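Side-chain contacts in ferripyochelin binding protein (Salmonella enterica subsp. enterica serovar Typhimurium, PDB 3R3R), which belongs to the gamma-class carbonic anhydrase family of left-handed beta-helix proteins and binds zinc, although its physiological role remains uncertain: residues A37-I42 / K173-Y178; Y143-L146 / K151-R154; G87-V92 / Y166-Y171. All blocks are in the same frame, centred on the assembly; numbering follows the deposited sequence.

Contact 1 (A37-I42 / K173-Y178)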
loop_
_atom_site.group_PDB
_atom_site.type_symbol
_atom_site.label_atom_id
_atom_site.label_comp_id
_atom_site.label_asym_id
_atom_site.label_seq_id
_atom_site.Cartn_x
_atom_site.Cartn_y
_atom_site.Cartn_z
ATOM N N ALA A 37 7.165 -7.018 4.134
ATOM C CA ALA A 37 8.037 -6.969 5.293
ATOM C C ALA A 37 7.305 -7.352 6.585
ATOM O O ALA A 37 6.095 -7.581 6.586
ATOM C CB ALA A 37 8.666 -5.602 5.399
ATOM N N ASP A 38 8.060 -7.469 7.670
ATOM C CA ASP A 38 7.504 -7.837 8.966
ATOM C C ASP A 38 6.301 -6.982 9.352
ATOM O O ASP A 38 6.290 -5.771 9.132
ATOM C CB ASP A 38 8.542 -7.641 10.070
ATOM C CG ASP A 38 9.733 -8.577 9.965
ATOM O OD1 ASP A 38 9.710 -9.564 9.196
ATOM O OD2 ASP A 38 10.700 -8.318 10.707
ATOM N N ASP A 39 5.311 -7.619 9.968
ATOM C CA ASP A 39 4.181 -6.924 10.580
ATOM C C ASP A 39 3.252 -6.231 9.587
ATOM O O ASP A 39 2.432 -5.413 9.987
ATOM C CB ASP A 39 4.660 -5.933 11.648
ATOM C CG ASP A 39 5.234 -6.627 12.870
ATOM O OD1 ASP A 39 4.543 -7.483 13.467
ATOM O OD2 ASP A 39 6.387 -6.324 13.221
ATOM N N VAL A 40 3.375 -6.559 8.303
ATOM C CA VAL A 40 2.416 -6.084 7.307
ATOM C C VAL A 40 1.075 -6.790 7.506
ATOM O O VAL A 40 1.031 -7.987 7.818
ATOM C CB VAL A 40 2.960 -6.316 5.874
ATOM C CG1 VAL A 40 1.867 -6.207 4.816
ATOM C CG2 VAL A 40 4.053 -5.314 5.562
ATOM N N GLY A 41 -0.016 -6.042 7.357
ATOM C CA GLY A 41 -1.342 -6.628 7.382
ATOM C C GLY A 41 -2.070 -6.358 6.091
ATOM O O GLY A 41 -2.244 -5.196 5.718
ATOM N N ILE A 42 -2.499 -7.431 5.425
ATOM C CA ILE A 42 -3.297 -7.346 4.200
ATOM C C ILE A 42 -4.707 -7.804 4.573
ATOM O O ILE A 42 -4.933 -8.964 4.938
ATOM C CB ILE A 42 -2.729 -8.243 3.080
ATOM C CG1 ILE A 42 -1.222 -8.024 2.881
ATOM C CG2 ILE A 42 -3.555 -8.081 1.794
ATOM C CD1 ILE A 42 -0.826 -6.610 2.598
ATOM N N LYS A 173 -1.371 -3.789 16.049
ATOM C CA LYS A 173 -2.071 -4.437 17.155
ATOM C C LYS A 173 -3.285 -5.230 16.654
ATOM O O LYS A 173 -3.509 -6.380 17.065
ATOM C CB LYS A 173 -2.506 -3.405 18.204
ATOM C CG LYS A 173 -1.363 -2.676 18.904
ATOM C CD LYS A 173 -1.896 -1.771 20.010
ATOM C CE LYS A 173 -0.812 -0.849 20.541
ATOM N NZ LYS A 173 -0.379 0.113 19.493
ATOM N N TRP A 174 -4.069 -4.619 15.772
ATOM C CA TRP A 174 -5.281 -5.263 15.302
ATOM C C TRP A 174 -4.969 -6.487 14.452
ATOM O O TRP A 174 -5.610 -7.520 14.615
ATOM C CB TRP A 174 -6.206 -4.258 14.599
ATOM C CG TRP A 174 -6.693 -3.164 15.551
ATOM C CD1 TRP A 174 -6.893 -3.276 16.911
ATOM C CD2 TRP A 174 -6.977 -1.798 15.224
ATOM N NE1 TRP A 174 -7.291 -2.070 17.425
ATOM C CE2 TRP A 174 -7.354 -1.148 16.412
ATOM C CE3 TRP A 174 -6.958 -1.063 14.036
ATOM C CZ2 TRP A 174 -7.727 0.192 16.443
ATOM C CZ3 TRP A 174 -7.314 0.272 14.076
ATOM C CH2 TRP A 174 -7.685 0.887 15.271
ATOM N N LYS A 175 -3.988 -6.408 13.555
ATOM C CA LYS A 175 -3.629 -7.630 12.836
ATOM C C LYS A 175 -3.121 -8.716 13.799
ATOM O O LYS A 175 -3.437 -9.887 13.623
ATOM C CB LYS A 175 -2.707 -7.386 11.638
ATOM C CG LYS A 175 -1.344 -6.896 11.954
ATOM C CD LYS A 175 -0.344 -8.017 12.156
ATOM C CE LYS A 175 0.988 -7.390 12.463
ATOM N NZ LYS A 175 1.942 -8.364 13.035
ATOM N N ASP A 176 -2.403 -8.334 14.854
ATOM C CA ASP A 176 -1.991 -9.312 15.853
ATOM C C ASP A 176 -3.172 -9.968 16.586
ATOM O O ASP A 176 -3.110 -11.142 16.945
ATOM C CB ASP A 176 -0.989 -8.687 16.821
ATOM C CG ASP A 176 0.399 -8.553 16.212
ATOM O OD1 ASP A 176 0.722 -9.317 15.275
ATOM O OD2 ASP A 176 1.179 -7.700 16.681
ATOM N N ASP A 177 -4.257 -9.222 16.782
ATOM C CA ASP A 177 -5.481 -9.803 17.337
ATOM C C ASP A 177 -5.975 -10.927 16.438
ATOM O O ASP A 177 -6.290 -12.017 16.911
ATOM C CB ASP A 177 -6.584 -8.754 17.485
ATOM C CG ASP A 177 -6.293 -7.724 18.572
ATOM O OD1 ASP A 177 -5.483 -7.983 19.495
ATOM O OD2 ASP A 177 -6.906 -6.639 18.514
ATOM N N TYR A 178 -6.047 -10.676 15.137
ATOM C CA TYR A 178 -6.476 -11.723 14.221
ATOM C C TYR A 178 -5.497 -12.898 14.145
ATOM O O TYR A 178 -5.914 -14.049 14.124
ATOM C CB TYR A 178 -6.754 -11.140 12.840
ATOM C CG TYR A 178 -7.994 -10.289 12.818
ATOM C CD1 TYR A 178 -9.255 -10.874 12.733
ATOM C CD2 TYR A 178 -7.910 -8.901 12.893
ATOM C CE1 TYR A 178 -10.402 -10.101 12.700
ATOM C CE2 TYR A 178 -9.056 -8.112 12.871
ATOM C CZ TYR A 178 -10.299 -8.722 12.750
ATOM O OH TYR A 178 -11.454 -7.982 12.723
HETATM O O HOH W 1 3.831 -7.383 16.224
#
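Lys-175 starts with CG lodged between its backbone N and carbonyl carbon (chi1 66°) and bends again at chi2 (90°), after which the chain runs straight to bring its ammonium group to Asp-39. The aspartate crosses the lysine at about a right angle, with CG set beside its own backbone N and opposite the carbonyl carbon. NZ of Lys-175 then meets OD1 of Asp-39 at 2.8 Å in a salt bridge that uses the anti lone pair, the one turned away from the second carboxylate oxygen. On its way the lysine passes over the backbone, CE lying 3.5 Å from the carbonyl O of Asp-39.

The network illustrates how one buried lysine can tie a helix to a turn. NZ of Lys-175 is also bonded at 2.7 Å to OD1 of Asp-176, the next residue of the helix, which it approaches from above the carboxylate plane, and it gives a further hydrogen bond to the carbonyl of Arg-21. The shared ammonium and water 1, which donates to OD1 of Asp-39 (2.8 Å) and to OD2 of Asp-176 (2.7 Å), probably offset the repulsion between the two carboxylates, whose OD1 atoms (Asp-39 and Asp-176) are 4.6 Å apart. Arg-21 adds a second positive partner to OD1 of Asp-39.

Asp-39 occupies the left-handed position of a type II turn, Ala-37 to Val-40, at a corner of the beta-helix just before strand 41-42. Helix 158-182 packs against this corner, and the side chain of Lys-175 also touches Met-23 of strand 23-24 and Trp-43.

Contact 2 (Y143-L146 / K151-R154)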
loop_
_atom_site.group_PDB
_atom_site.type_symbol
_atom_site.label_atom_id
_atom_site.label_comp_id
_atom_site.label_asym_id
_atom_site.label_seq_id
_atom_site.Cartn_x
_atom_site.Cartn_y
_atom_site.Cartn_z
ATOM N N TYR A 143 2.529 17.656 5.027
ATOM C CA TYR A 143 1.318 18.363 4.618
ATOM C C TYR A 143 0.124 17.436 4.437
ATOM O O TYR A 143 0.268 16.213 4.256
ATOM C CB TYR A 143 1.536 19.116 3.297
ATOM C CG TYR A 143 2.451 20.304 3.436
ATOM C CD1 TYR A 143 3.832 20.141 3.453
ATOM C CD2 TYR A 143 1.943 21.590 3.573
ATOM C CE1 TYR A 143 4.674 21.231 3.599
ATOM C CE2 TYR A 143 2.780 22.682 3.711
ATOM C CZ TYR A 143 4.136 22.496 3.726
ATOM O OH TYR A 143 4.953 23.596 3.859
ATOM N N LEU A 144 -1.051 18.059 4.512
ATOM C CA LEU A 144 -2.324 17.469 4.136
ATOM C C LEU A 144 -2.626 17.805 2.683
ATOM O O LEU A 144 -2.532 18.970 2.279
ATOM C CB LEU A 144 -3.429 18.053 5.012
ATOM C CG LEU A 144 -4.860 17.700 4.594
ATOM C CD1 LEU A 144 -5.103 16.206 4.764
ATOM C CD2 LEU A 144 -5.881 18.491 5.401
ATOM N N TYR A 145 -2.991 16.776 1.918
ATOM C CA TYR A 145 -3.418 16.933 0.535
ATOM C C TYR A 145 -4.805 16.365 0.398
ATOM O O TYR A 145 -5.114 15.315 0.971
ATOM C CB TYR A 145 -2.478 16.161 -0.393
ATOM C CG TYR A 145 -1.070 16.663 -0.274
ATOM C CD1 TYR A 145 -0.612 17.683 -1.100
ATOM C CD2 TYR A 145 -0.221 16.176 0.715
ATOM C CE1 TYR A 145 0.664 18.176 -0.973
ATOM C CE2 TYR A 145 1.057 16.660 0.850
ATOM C CZ TYR A 145 1.498 17.667 0.001
ATOM O OH TYR A 145 2.765 18.178 0.124
ATOM N N LEU A 146 -5.647 17.063 -0.347
ATOM C CA LEU A 146 -6.942 16.458 -0.658
ATOM C C LEU A 146 -7.530 17.051 -1.922
ATOM O O LEU A 146 -7.134 18.084 -2.407
ATOM C CB LEU A 146 -7.890 16.607 0.528
ATOM C CG LEU A 146 -8.331 18.042 0.804
ATOM C CD1 LEU A 146 -9.616 18.355 0.055
ATOM C CD2 LEU A 146 -8.512 18.294 2.305
ATOM N N LYS A 151 -4.804 18.985 -3.918
ATOM C CA LYS A 151 -4.178 20.271 -3.658
ATOM C C LYS A 151 -3.510 20.162 -2.296
ATOM O O LYS A 151 -3.983 19.475 -1.438
ATOM C CB LYS A 151 -5.222 21.383 -3.584
ATOM C CG LYS A 151 -6.013 21.574 -4.854
ATOM C CD LYS A 151 -5.090 21.863 -5.992
ATOM C CE LYS A 151 -5.835 22.438 -7.221
ATOM N NZ LYS A 151 -6.445 21.436 -8.138
ATOM N N GLN A 152 -2.397 20.866 -2.122
ATOM C CA GLN A 152 -1.749 20.961 -0.818
ATOM C C GLN A 152 -2.554 21.937 0.020
ATOM O O GLN A 152 -2.658 23.110 -0.337
ATOM C CB GLN A 152 -0.322 21.477 -0.976
ATOM C CG GLN A 152 0.485 21.365 0.306
ATOM C CD GLN A 152 1.854 21.986 0.189
ATOM O OE1 GLN A 152 2.864 21.296 0.005
ATOM N NE2 GLN A 152 1.900 23.297 0.290
ATOM N N ILE A 153 -3.122 21.473 1.128
ATOM C CA ILE A 153 -4.057 22.283 1.907
ATOM C C ILE A 153 -3.324 23.098 2.970
ATOM O O ILE A 153 -3.505 24.318 3.062
ATOM C CB ILE A 153 -5.139 21.391 2.579
ATOM C CG1 ILE A 153 -5.833 20.508 1.539
ATOM C CG2 ILE A 153 -6.164 22.230 3.336
ATOM C CD1 ILE A 153 -6.509 21.293 0.457
ATOM N N ARG A 154 -2.481 22.429 3.758
ATOM C CA ARG A 154 -1.849 23.067 4.911
ATOM C C ARG A 154 -0.886 22.074 5.544
ATOM O O ARG A 154 -0.982 20.875 5.291
ATOM C CB ARG A 154 -2.908 23.443 5.943
ATOM C CG ARG A 154 -3.709 22.250 6.446
ATOM C CD ARG A 154 -4.510 22.640 7.670
ATOM N NE ARG A 154 -5.447 21.595 8.078
ATOM C CZ ARG A 154 -5.115 20.477 8.724
ATOM N NH1 ARG A 154 -3.852 20.239 9.039
ATOM N NH2 ARG A 154 -6.050 19.591 9.053
#
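A surface beta hairpin joins strands 143-146 and 151-155, the second running back antiparallel as the outermost strand of a mixed sheet; Gln-152 pairs with Tyr-145 and lays its amide over the ring of Tyr-143. A first torsion of -170° puts CG of Gln-152 opposite its backbone N. The methylenes then run beside the Tyr-145 ring, pointing the same way, with Gln-152 CG 3.4 Å from Tyr-145 CE1. Beyond them the amide stacks on one face of the Tyr-143 ring, the planes 9° apart and Gln-152 CD 3.4 Å from Tyr-143 CD2.

Two backbone bonds close the loop end of the ladder, from Leu-146 N to Lys-151 O (3.1 Å) and from Lys-151 N to Leu-146 O (2.9 Å). Farther along there is a classic beta bulge: Ile-153, with a helical backbone conformation, and Arg-154 together lie opposite Leu-144. Strand 143-146 belongs to the last coil of the left-handed beta-helix, so the hairpin adds one antiparallel strand to otherwise parallel coils.

CD2 of Leu-144 rests over the guanidinium of Arg-154, nearer its edge than its centre, and Leu-146 crosses Ile-153 at about a right angle (CD2 to CG1 3.6 Å). Glu-160 of the following helix forms a salt bridge with NH1 of Arg-154.

Contact 3 (G87-V92 / Y166-Y171)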
loop_
_atom_site.group_PDB
_atom_site.type_symbol
_atom_site.label_atom_id
_atom_site.label_comp_id
_atom_site.label_asym_id
_atom_site.label_seq_id
_atom_site.Cartn_x
_atom_site.Cartn_y
_atom_site.Cartn_z
ATOM N N GLY A 87 6.581 2.390 1.902
ATOM C CA GLY A 87 7.470 2.369 3.056
ATOM C C GLY A 87 6.885 1.728 4.296
ATOM O O GLY A 87 5.971 0.903 4.215
ATOM N N GLU A 88 7.468 2.089 5.441
ATOM C CA GLU A 88 7.132 1.537 6.748
ATOM C C GLU A 88 6.077 2.382 7.457
ATOM O O GLU A 88 6.000 3.598 7.245
ATOM C CB GLU A 88 8.387 1.493 7.633
ATOM C CG GLU A 88 9.525 0.734 6.990
ATOM C CD GLU A 88 10.674 0.458 7.948
ATOM O OE1 GLU A 88 10.861 1.195 8.937
ATOM O OE2 GLU A 88 11.407 -0.521 7.714
ATOM N N ASP A 89 5.264 1.747 8.301
ATOM C CA ASP A 89 4.258 2.449 9.115
ATOM C C ASP A 89 3.290 3.246 8.250
ATOM O O ASP A 89 2.866 4.344 8.624
ATOM C CB ASP A 89 4.934 3.357 10.155
ATOM C CG ASP A 89 5.815 2.580 11.115
ATOM O OD1 ASP A 89 5.302 1.668 11.801
ATOM O OD2 ASP A 89 7.032 2.830 11.134
ATOM N N VAL A 90 2.963 2.688 7.087
ATOM C CA VAL A 90 2.019 3.320 6.168
ATOM C C VAL A 90 0.625 2.758 6.407
ATOM O O VAL A 90 0.469 1.552 6.624
ATOM C CB VAL A 90 2.452 3.113 4.688
ATOM C CG1 VAL A 90 1.372 3.568 3.717
ATOM C CG2 VAL A 90 3.753 3.864 4.421
ATOM N N THR A 91 -0.375 3.636 6.349
ATOM C CA THR A 91 -1.772 3.245 6.401
ATOM C C THR A 91 -2.403 3.473 5.042
ATOM O O THR A 91 -2.617 4.616 4.634
ATOM C CB THR A 91 -2.495 4.064 7.498
ATOM O OG1 THR A 91 -1.897 3.773 8.771
ATOM C CG2 THR A 91 -3.984 3.724 7.570
ATOM N N VAL A 92 -2.626 2.385 4.310
ATOM C CA VAL A 92 -3.358 2.453 3.049
ATOM C C VAL A 92 -4.829 2.166 3.350
ATOM O O VAL A 92 -5.192 1.047 3.700
ATOM C CB VAL A 92 -2.768 1.488 1.991
ATOM C CG1 VAL A 92 -3.623 1.477 0.718
ATOM C CG2 VAL A 92 -1.307 1.869 1.696
ATOM N N TYR A 166 0.405 6.606 15.199
ATOM C CA TYR A 166 -0.642 5.953 15.981
ATOM C C TYR A 166 -1.490 5.025 15.107
ATOM O O TYR A 166 -1.790 3.902 15.510
ATOM C CB TYR A 166 -1.522 6.984 16.698
ATOM C CG TYR A 166 -0.783 7.817 17.722
ATOM C CD1 TYR A 166 0.385 7.353 18.313
ATOM C CD2 TYR A 166 -1.252 9.070 18.098
ATOM C CE1 TYR A 166 1.062 8.110 19.254
ATOM C CE2 TYR A 166 -0.580 9.836 19.032
ATOM C CZ TYR A 166 0.579 9.351 19.611
ATOM O OH TYR A 166 1.262 10.103 20.548
ATOM N N SER A 167 -1.845 5.474 13.908
ATOM C CA SER A 167 -2.614 4.647 12.985
ATOM C C SER A 167 -1.872 3.341 12.659
ATOM O O SER A 167 -2.436 2.247 12.735
ATOM C CB SER A 167 -2.874 5.432 11.700
ATOM O OG SER A 167 -3.549 4.638 10.745
ATOM N N ALA A 168 -0.596 3.456 12.305
ATOM C CA ALA A 168 0.182 2.272 11.976
ATOM C C ALA A 168 0.268 1.344 13.191
ATOM O O ALA A 168 0.110 0.110 13.078
ATOM C CB ALA A 168 1.582 2.662 11.498
ATOM N N ASN A 169 0.527 1.927 14.361
ATOM C CA ASN A 169 0.623 1.144 15.597
ATOM C C ASN A 169 -0.679 0.378 15.884
ATOM O O ASN A 169 -0.655 -0.807 16.243
ATOM C CB ASN A 169 0.940 2.038 16.800
ATOM C CG ASN A 169 2.328 2.672 16.742
ATOM O OD1 ASN A 169 3.168 2.335 15.906
ATOM N ND2 ASN A 169 2.569 3.596 17.656
ATOM N N ASN A 170 -1.811 1.067 15.739
ATOM C CA ASN A 170 -3.108 0.450 15.973
ATOM C C ASN A 170 -3.300 -0.736 15.046
ATOM O O ASN A 170 -3.742 -1.804 15.468
ATOM C CB ASN A 170 -4.251 1.447 15.748
ATOM C CG ASN A 170 -4.335 2.492 16.836
ATOM O OD1 ASN A 170 -3.844 2.280 17.942
ATOM N ND2 ASN A 170 -4.976 3.623 16.535
ATOM N N TYR A 171 -2.971 -0.543 13.770
ATOM C CA TYR A 171 -3.179 -1.605 12.791
ATOM C C TYR A 171 -2.252 -2.804 12.995
ATOM O O TYR A 171 -2.637 -3.932 12.704
ATOM C CB TYR A 171 -3.148 -1.074 11.342
ATOM C CG TYR A 171 -4.559 -0.890 10.815
ATOM C CD1 TYR A 171 -5.238 -1.960 10.240
ATOM C CD2 TYR A 171 -5.234 0.318 10.950
ATOM C CE1 TYR A 171 -6.544 -1.840 9.798
ATOM C CE2 TYR A 171 -6.558 0.451 10.510
ATOM C CZ TYR A 171 -7.195 -0.636 9.932
ATOM O OH TYR A 171 -8.490 -0.545 9.464
HETATM O O HOH W 2 3.715 0.626 13.813
#
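Ser-167 and Thr-91 point at each other, serine from the helix and threonine from the start of strand 91-92, and their hydroxyls meet end to end. OG of Ser-167 lies 2.7 Å from OG1 of Thr-91. Two torsions make this possible: the serine carries OG opposite its backbone N (chi1 177°), whereas the threonine holds OG1 beside its own N (chi1 -62°). The methyl group of Thr-91 is near as well, with CG2 3.3 Å from Ser-167 OG. A weak hydrogen bond joins Thr-91 OG1 to Asn-62 OD1 on the adjacent strand.

Beside the hydroxyl pair, Ala-168 drives its methyl onto the turn. CB of Ala-168 touches the carbonyl O of Asp-89 at 3.6 Å and the CB of Asp-89 at 3.7 Å. So small a residue lets the two backbones come close, the CA atoms of Asp-89 and Ala-168 being 5.0 Å apart. The carboxylate of Asp-89 leaves alongside the methyl, and water 2 donates to its OD1 and to OD1 of Asn-169, both at 2.8 Å, bridging carboxylate and amide oxygens; a weak hydrogen bond from Gln-165 of the same helix also reaches OD1 of Asp-89. The same Asp-89 oxygen forms a salt bridge with NE of Arg-60, which probably steadies it.

The contact is a worked case of a C-terminal helix laid along one row of corners of a left-handed beta-helix. Helix 158-182 lies against the corner before strand 91-92, which is itself flanked by strands 62-63 and 107-109; farther along the helix, Tyr-171 packs on Asn-62 of strand 62-63 and makes an edge-to-face contact with Trp-43.

Overall arrangement
Contacts 1 and 3 use successive parts of helix 158-182, their centres 10 Å apart. Asp-39 and Asp-89 occupy matching corner positions, two residues before strands 41-42 and 91-92, which are separated in the sheet by strand 62-63. Arg-60, from the intervening corner, touches Asp-39 and forms a salt bridge with Asp-89. Contact 2 lies at the far end of the same sheet, its centre 19 Å from that of contact 3 and 29 Å from that of contact 1; its second strand is followed, after a short link, by the helix, which runs back along the coils. All lie away from His-70 and His-99, which bind the zinc ion from strands 68-70 and 97-99 of another sheet.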